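Local structure of NADPH-ferredoxin reductase FprA (Mycobacterium tuberculosis, 1LQT) at residues Ala148-Ile153 with Arg189-Val194; Ile165-Pro170 with Arg265-Arg270. The protein transfers electrons between NADPH and ferredoxin by way of a bound FAD and may supply electrons to cytochrome P450 systems. One frame throughout, in Å; residues are numbered along the deposited sequence. Where two conformers were deposited one is given.

Contact 1 (Ala148-Ile153 with Arg189-Val194)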
loop_
_atom_site.group_PDB
_atom_site.type_symbol
_atom_site.label_atom_id
_atom_site.label_comp_id
_atom_site.label_asym_id
_atom_site.label_seq_id
_atom_site.Cartn_x
_atom_site.Cartn_y
_atom_site.Cartn_z
ATOM N N ALA A 148 22.651 12.520 8.677
ATOM C CA ALA A 148 21.930 13.751 8.804
ATOM C C ALA A 148 20.902 14.062 7.745
ATOM O O ALA A 148 19.986 14.813 8.023
ATOM C CB ALA A 148 22.912 14.932 8.932
ATOM N N ARG A 149 21.081 13.573 6.533
ATOM C CA ARG A 149 20.139 13.916 5.460
ATOM C C ARG A 149 19.594 12.665 4.782
ATOM O O ARG A 149 20.349 11.768 4.392
ATOM C CB ARG A 149 20.750 14.814 4.386
ATOM C CG ARG A 149 19.743 15.204 3.307
ATOM C CD ARG A 149 20.249 16.167 2.252
ATOM N NE ARG A 149 20.498 17.494 2.823
ATOM C CZ ARG A 149 21.716 18.035 3.000
ATOM N NH1 ARG A 149 22.830 17.422 2.637
ATOM N NH2 ARG A 149 21.816 19.226 3.548
ATOM N N ALA A 150 18.271 12.654 4.647
ATOM C CA ALA A 150 17.583 11.652 3.842
ATOM C C ALA A 150 16.919 12.363 2.659
ATOM O O ALA A 150 16.471 13.503 2.778
ATOM C CB ALA A 150 16.544 10.936 4.662
ATOM N N VAL A 151 16.833 11.659 1.537
ATOM C CA VAL A 151 16.157 12.147 0.340
ATOM C C VAL A 151 15.052 11.165 0.007
ATOM O O VAL A 151 15.268 9.971 -0.032
ATOM C CB VAL A 151 17.154 12.276 -0.791
ATOM C CG1 VAL A 151 16.453 12.611 -2.092
ATOM C CG2 VAL A 151 18.191 13.361 -0.470
ATOM N N VAL A 152 13.866 11.711 -0.231
ATOM C CA VAL A 152 12.695 10.956 -0.641
ATOM C C VAL A 152 12.316 11.414 -2.031
ATOM O O VAL A 152 12.104 12.592 -2.274
ATOM C CB VAL A 152 11.524 11.160 0.330
ATOM C CG1 VAL A 152 10.304 10.371 -0.149
ATOM C CG2 VAL A 152 11.894 10.735 1.744
ATOM N N ILE A 153 12.241 10.470 -2.952
ATOM C CA ILE A 153 11.857 10.764 -4.339
ATOM C C ILE A 153 10.365 10.515 -4.504
ATOM O O ILE A 153 9.898 9.448 -4.148
ATOM C CB ILE A 153 12.629 9.906 -5.340
ATOM C CG1 ILE A 153 14.136 9.935 -5.097
ATOM C CG2 ILE A 153 12.265 10.313 -6.761
ATOM C CD1 ILE A 153 14.785 11.290 -5.143
ATOM N N ARG A 189 17.258 10.124 16.642
ATOM C CA ARG A 189 16.883 11.357 15.881
ATOM C C ARG A 189 18.000 11.789 14.946
ATOM O O ARG A 189 18.309 12.980 14.840
ATOM C CB ARG A 189 16.533 12.509 16.826
ATOM C CG ARG A 189 15.363 12.191 17.745
ATOM C CD ARG A 189 14.937 13.341 18.566
ATOM N NE ARG A 189 13.868 14.097 17.938
ATOM C CZ ARG A 189 13.049 14.892 18.616
ATOM N NH1 ARG A 189 13.195 15.033 19.919
ATOM N NH2 ARG A 189 12.089 15.555 17.996
ATOM N N GLY A 190 18.573 10.828 14.221
ATOM C CA GLY A 190 19.776 11.073 13.435
ATOM C C GLY A 190 19.529 12.008 12.269
ATOM O O GLY A 190 20.314 12.903 11.981
ATOM N N ILE A 191 18.406 11.803 11.629
ATOM C CA ILE A 191 18.086 12.598 10.462
ATOM C C ILE A 191 17.654 13.995 10.883
ATOM O O ILE A 191 16.758 14.169 11.692
ATOM C CB ILE A 191 17.005 11.888 9.629
ATOM C CG1 ILE A 191 17.606 10.635 9.006
ATOM C CG2 ILE A 191 16.429 12.824 8.603
ATOM C CD1 ILE A 191 16.619 9.695 8.546
ATOM N N GLN A 192 18.311 14.983 10.302
ATOM C CA GLN A 192 18.008 16.385 10.581
ATOM C C GLN A 192 17.236 17.039 9.448
ATOM O O GLN A 192 16.630 18.055 9.654
ATOM C CB GLN A 192 19.307 17.162 10.823
ATOM C CG GLN A 192 20.116 16.652 12.023
ATOM C CD GLN A 192 19.447 16.896 13.352
ATOM O OE1 GLN A 192 18.525 17.724 13.480
ATOM N NE2 GLN A 192 19.913 16.178 14.368
ATOM N N GLU A 193 17.300 16.462 8.252
ATOM C CA GLU A 193 16.636 17.032 7.090
ATOM C C GLU A 193 16.196 15.916 6.161
ATOM O O GLU A 193 16.976 15.005 5.881
ATOM C CB GLU A 193 17.577 17.958 6.306
ATOM C CG GLU A 193 16.963 18.598 5.085
ATOM C CD GLU A 193 17.862 19.651 4.457
ATOM O OE1 GLU A 193 17.874 20.770 4.963
ATOM O OE2 GLU A 193 18.563 19.346 3.482
ATOM N N VAL A 194 14.957 16.004 5.704
ATOM C CA VAL A 194 14.466 15.175 4.619
ATOM C C VAL A 194 14.146 16.101 3.459
ATOM O O VAL A 194 13.425 17.065 3.630
ATOM C CB VAL A 194 13.186 14.400 5.005
ATOM C CG1 VAL A 194 12.651 13.628 3.819
ATOM C CG2 VAL A 194 13.453 13.447 6.155
HETATM O O HOH W 1 20.254 21.868 4.397
#
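Gly190 opens the contact with its carbonyl O, 3.7 Å from Ala148 CA, just ahead of the paired strands. Ile191 then brings CD1 to within 4.1 Å of Ala150 CB, on the face of the sheet covered by helix 157-167. The Gln192 N-H donates to Ala148 O over 2.8 Å. Glu193 N approaches the same oxygen at 3.2 Å, so two successive amides grip one acceptor. Glu193 O in turn accepts the N-H of Ala150 (3.0 Å), within the parallel pairing of strands 149-153 and 193-197, neighbours joined by a beta-alpha-beta crossover in the Rossmann-type NADP-binding domain.

On the other face, the Glu193 side chain runs beside that of Arg149. Both leave the sheet with CG anti to the backbone N, and a bend at chi3 of Arg149 (-68°) accompanies the turn of NE to the carboxylate. Arg149 NE forms a salt bridge with Glu193 OE2 (2.8 Å), coming from the anti side of that oxygen and 34° out of the carboxylate plane, though OE2 stays near the guanidinium plane; Arg149 NH2 adds a weak bond to the same oxygen. Glu193 OE1 takes water 1, also bound by Arg149 NH2, and pairs with Arg266 NE. Val194 returns to the helix-covered face, its CG1 touching Val152 CG2 at 3.6 Å. Glu193 thus has an arginine for each carboxylate oxygen, which would probably stabilise its ionised form, while the opposite face is held by aliphatic contacts.

Contact 2 (Ile165-Pro170 with Arg265-Arg270); sequences ILLTDP and RRMVFR
Leu167, in the last turn of helix 157-167, packs on Arg265, Arg266 and Met267 at the start of strand 265-270, a helix-on-sheet contact of the Rossmann-type NADP-binding domain. The apolar part is carried by the two branches of the leucine. CD1 lies against Met267 CB at 3.8 Å, with Met267 CE scarcely farther, the methionine chain being bent at its last torsion (chi3 -65°); the same methyl also sits 3.6 Å from Arg266 O. CD2 takes the other neighbour, 4.0 Å from Arg265 CB. Val194 of the adjoining strand extends this buried apolar patch.

The polar part lies where the helix ends. The Arg265 side chain runs antiparallel to that of Leu167, carrying its guanidinium to the turn of Thr168 and Asp169. Leu167 O stands over one guanidinium face, but too close to the group for the modelled placement to be relied on, and no direct hydrogen bond between the segments can be assigned from it. The turn has its own ties: Thr168 OG1 bonds back to Arg164 O, and Asp169 is the N-cap of the next helix, OD1 accepting from Asp171 N. Water 2 donates to Leu166 O at 3.1 Å.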
loop_
_atom_site.group_PDB
_atom_site.type_symbol
_atom_site.label_atom_id
_atom_site.label_comp_id
_atom_site.label_asym_id
_atom_site.label_seq_id
_atom_site.Cartn_x
_atom_site.Cartn_y
_atom_site.Cartn_z
ATOM N N ILE A 165 7.544 9.907 9.183
ATOM C CA ILE A 165 8.101 8.925 10.098
ATOM C C ILE A 165 9.566 9.191 10.379
ATOM O O ILE A 165 10.027 9.034 11.510
ATOM C CB ILE A 165 7.817 7.505 9.581
ATOM C CG1 ILE A 165 6.286 7.248 9.528
ATOM C CG2 ILE A 165 8.559 6.499 10.387
ATOM C CD1 ILE A 165 5.531 7.492 10.767
ATOM N N LEU A 166 10.301 9.679 9.384
ATOM C CA LEU A 166 11.712 9.990 9.587
ATOM C C LEU A 166 11.967 11.174 10.510
ATOM O O LEU A 166 13.027 11.252 11.119
ATOM C CB LEU A 166 12.397 10.246 8.237
ATOM C CG LEU A 166 12.584 9.016 7.339
ATOM C CD1 LEU A 166 13.045 9.488 5.959
ATOM C CD2 LEU A 166 13.583 8.032 7.926
ATOM N N LEU A 167 11.001 12.083 10.598
ATOM C CA LEU A 167 11.193 13.360 11.301
ATOM C C LEU A 167 10.365 13.563 12.557
ATOM O O LEU A 167 10.666 14.422 13.349
ATOM C CB LEU A 167 10.931 14.520 10.365
ATOM C CG LEU A 167 11.962 14.689 9.252
ATOM C CD1 LEU A 167 11.514 15.714 8.244
ATOM C CD2 LEU A 167 13.292 15.099 9.805
ATOM N N THR A 168 9.358 12.727 12.774
ATOM C CA THR A 168 8.503 12.905 13.938
ATOM C C THR A 168 9.262 12.578 15.215
ATOM O O THR A 168 10.087 11.676 15.275
ATOM C CB THR A 168 7.270 11.992 13.842
ATOM O OG1 THR A 168 6.430 12.416 12.756
ATOM C CG2 THR A 168 6.407 12.039 15.096
ATOM N N ASP A 169 9.009 13.356 16.244
ATOM C CA ASP A 169 9.600 13.107 17.552
ATOM C C ASP A 169 9.344 11.654 17.928
ATOM O O ASP A 169 8.193 11.224 17.956
ATOM C CB ASP A 169 8.898 14.049 18.541
ATOM C CG ASP A 169 9.359 13.914 19.967
ATOM O OD1 ASP A 169 10.181 13.036 20.300
ATOM O OD2 ASP A 169 8.933 14.704 20.836
ATOM N N PRO A 170 10.381 10.878 18.179
ATOM C CA PRO A 170 10.172 9.484 18.564
ATOM C C PRO A 170 9.292 9.298 19.802
ATOM O O PRO A 170 8.666 8.249 19.937
ATOM C CB PRO A 170 11.592 8.958 18.748
ATOM C CG PRO A 170 12.411 10.186 18.950
ATOM C CD PRO A 170 11.810 11.191 18.028
ATOM N N ARG A 265 14.551 20.483 12.932
ATOM C CA ARG A 265 14.621 19.505 11.868
ATOM C C ARG A 265 13.845 20.083 10.679
ATOM O O ARG A 265 12.970 20.913 10.866
ATOM C CB ARG A 265 14.080 18.157 12.328
ATOM C CG ARG A 265 14.876 17.546 13.503
ATOM C CD ARG A 265 14.261 16.191 13.984
ATOM N NE ARG A 265 12.928 16.474 14.508
ATOM C CZ ARG A 265 12.070 15.637 15.091
ATOM N NH1 ARG A 265 12.367 14.333 15.216
ATOM N NH2 ARG A 265 10.885 16.126 15.533
ATOM N N ARG A 266 14.199 19.658 9.467
ATOM C CA ARG A 266 13.659 20.276 8.250
ATOM C C ARG A 266 13.062 19.234 7.298
ATOM O O ARG A 266 13.706 18.247 7.013
ATOM C CB ARG A 266 14.773 21.016 7.495
ATOM C CG ARG A 266 15.310 22.251 8.200
ATOM C CD ARG A 266 16.690 22.690 7.684
ATOM N NE ARG A 266 16.772 22.915 6.238
ATOM C CZ ARG A 266 16.569 24.066 5.617
ATOM N NH1 ARG A 266 16.192 25.122 6.300
ATOM N NH2 ARG A 266 16.741 24.144 4.301
ATOM N N MET A 267 11.882 19.546 6.769
ATOM C CA MET A 267 11.269 18.804 5.688
ATOM C C MET A 267 11.217 19.754 4.510
ATOM O O MET A 267 10.423 20.678 4.511
ATOM C CB MET A 267 9.876 18.334 6.071
ATOM C CG MET A 267 9.294 17.395 5.044
ATOM S SD MET A 267 7.597 16.902 5.412
ATOM C CE MET A 267 7.811 15.963 6.919
ATOM N N VAL A 268 12.075 19.526 3.521
ATOM C CA VAL A 268 12.268 20.442 2.402
ATOM C C VAL A 268 11.598 19.886 1.153
ATOM O O VAL A 268 11.782 18.712 0.824
ATOM C CB VAL A 268 13.787 20.595 2.105
ATOM C CG1 VAL A 268 14.020 21.521 0.935
ATOM C CG2 VAL A 268 14.553 21.068 3.319
ATOM N N PHE A 269 10.837 20.720 0.454
ATOM C CA PHE A 269 10.227 20.328 -0.819
ATOM C C PHE A 269 10.982 20.972 -1.970
ATOM O O PHE A 269 11.102 22.179 -2.045
ATOM C CB PHE A 269 8.768 20.763 -0.900
ATOM C CG PHE A 269 7.839 19.969 -0.001
ATOM C CD1 PHE A 269 7.758 20.243 1.339
ATOM C CD2 PHE A 269 7.071 18.958 -0.510
ATOM C CE1 PHE A 269 6.916 19.527 2.164
ATOM C CE2 PHE A 269 6.227 18.234 0.296
ATOM C CZ PHE A 269 6.155 18.507 1.633
ATOM N N ARG A 270 11.441 20.117 -2.884
ATOM C CA ARG A 270 12.076 20.531 -4.140
ATOM C C ARG A 270 11.252 19.956 -5.288
ATOM O O ARG A 270 10.998 18.768 -5.315
ATOM C CB ARG A 270 13.483 19.962 -4.216
ATOM C CG ARG A 270 14.480 20.647 -3.307
ATOM C CD ARG A 270 15.033 21.940 -3.838
ATOM N NE ARG A 270 15.691 21.805 -5.131
ATOM C CZ ARG A 270 16.947 21.405 -5.355
ATOM N NH1 ARG A 270 17.787 21.105 -4.384
ATOM N NH2 ARG A 270 17.390 21.367 -6.589
HETATM O O HOH W 2 14.720 12.910 13.058
#

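Both contacts belong to one parallel sheet, in which strand 193-197 lies between 149-153 and 265-270, and helix 157-167, which follows strand 149-153, covers one face. Contact 1 is strand beside strand: partly buried, tied by backbone hydrogen bonds, with a charged, more exposed face. Contact 2 is helix end over strand, more deeply buried and dependent on aliphatic packing. They join on both faces of the sheet. On the helix side Ile191 CD1 of contact 1 meets Leu166 CD2 of contact 2 at 3.5 Å, and on the other side the Glu193 carboxylate joins both contacts, carrying the charged row across three strands.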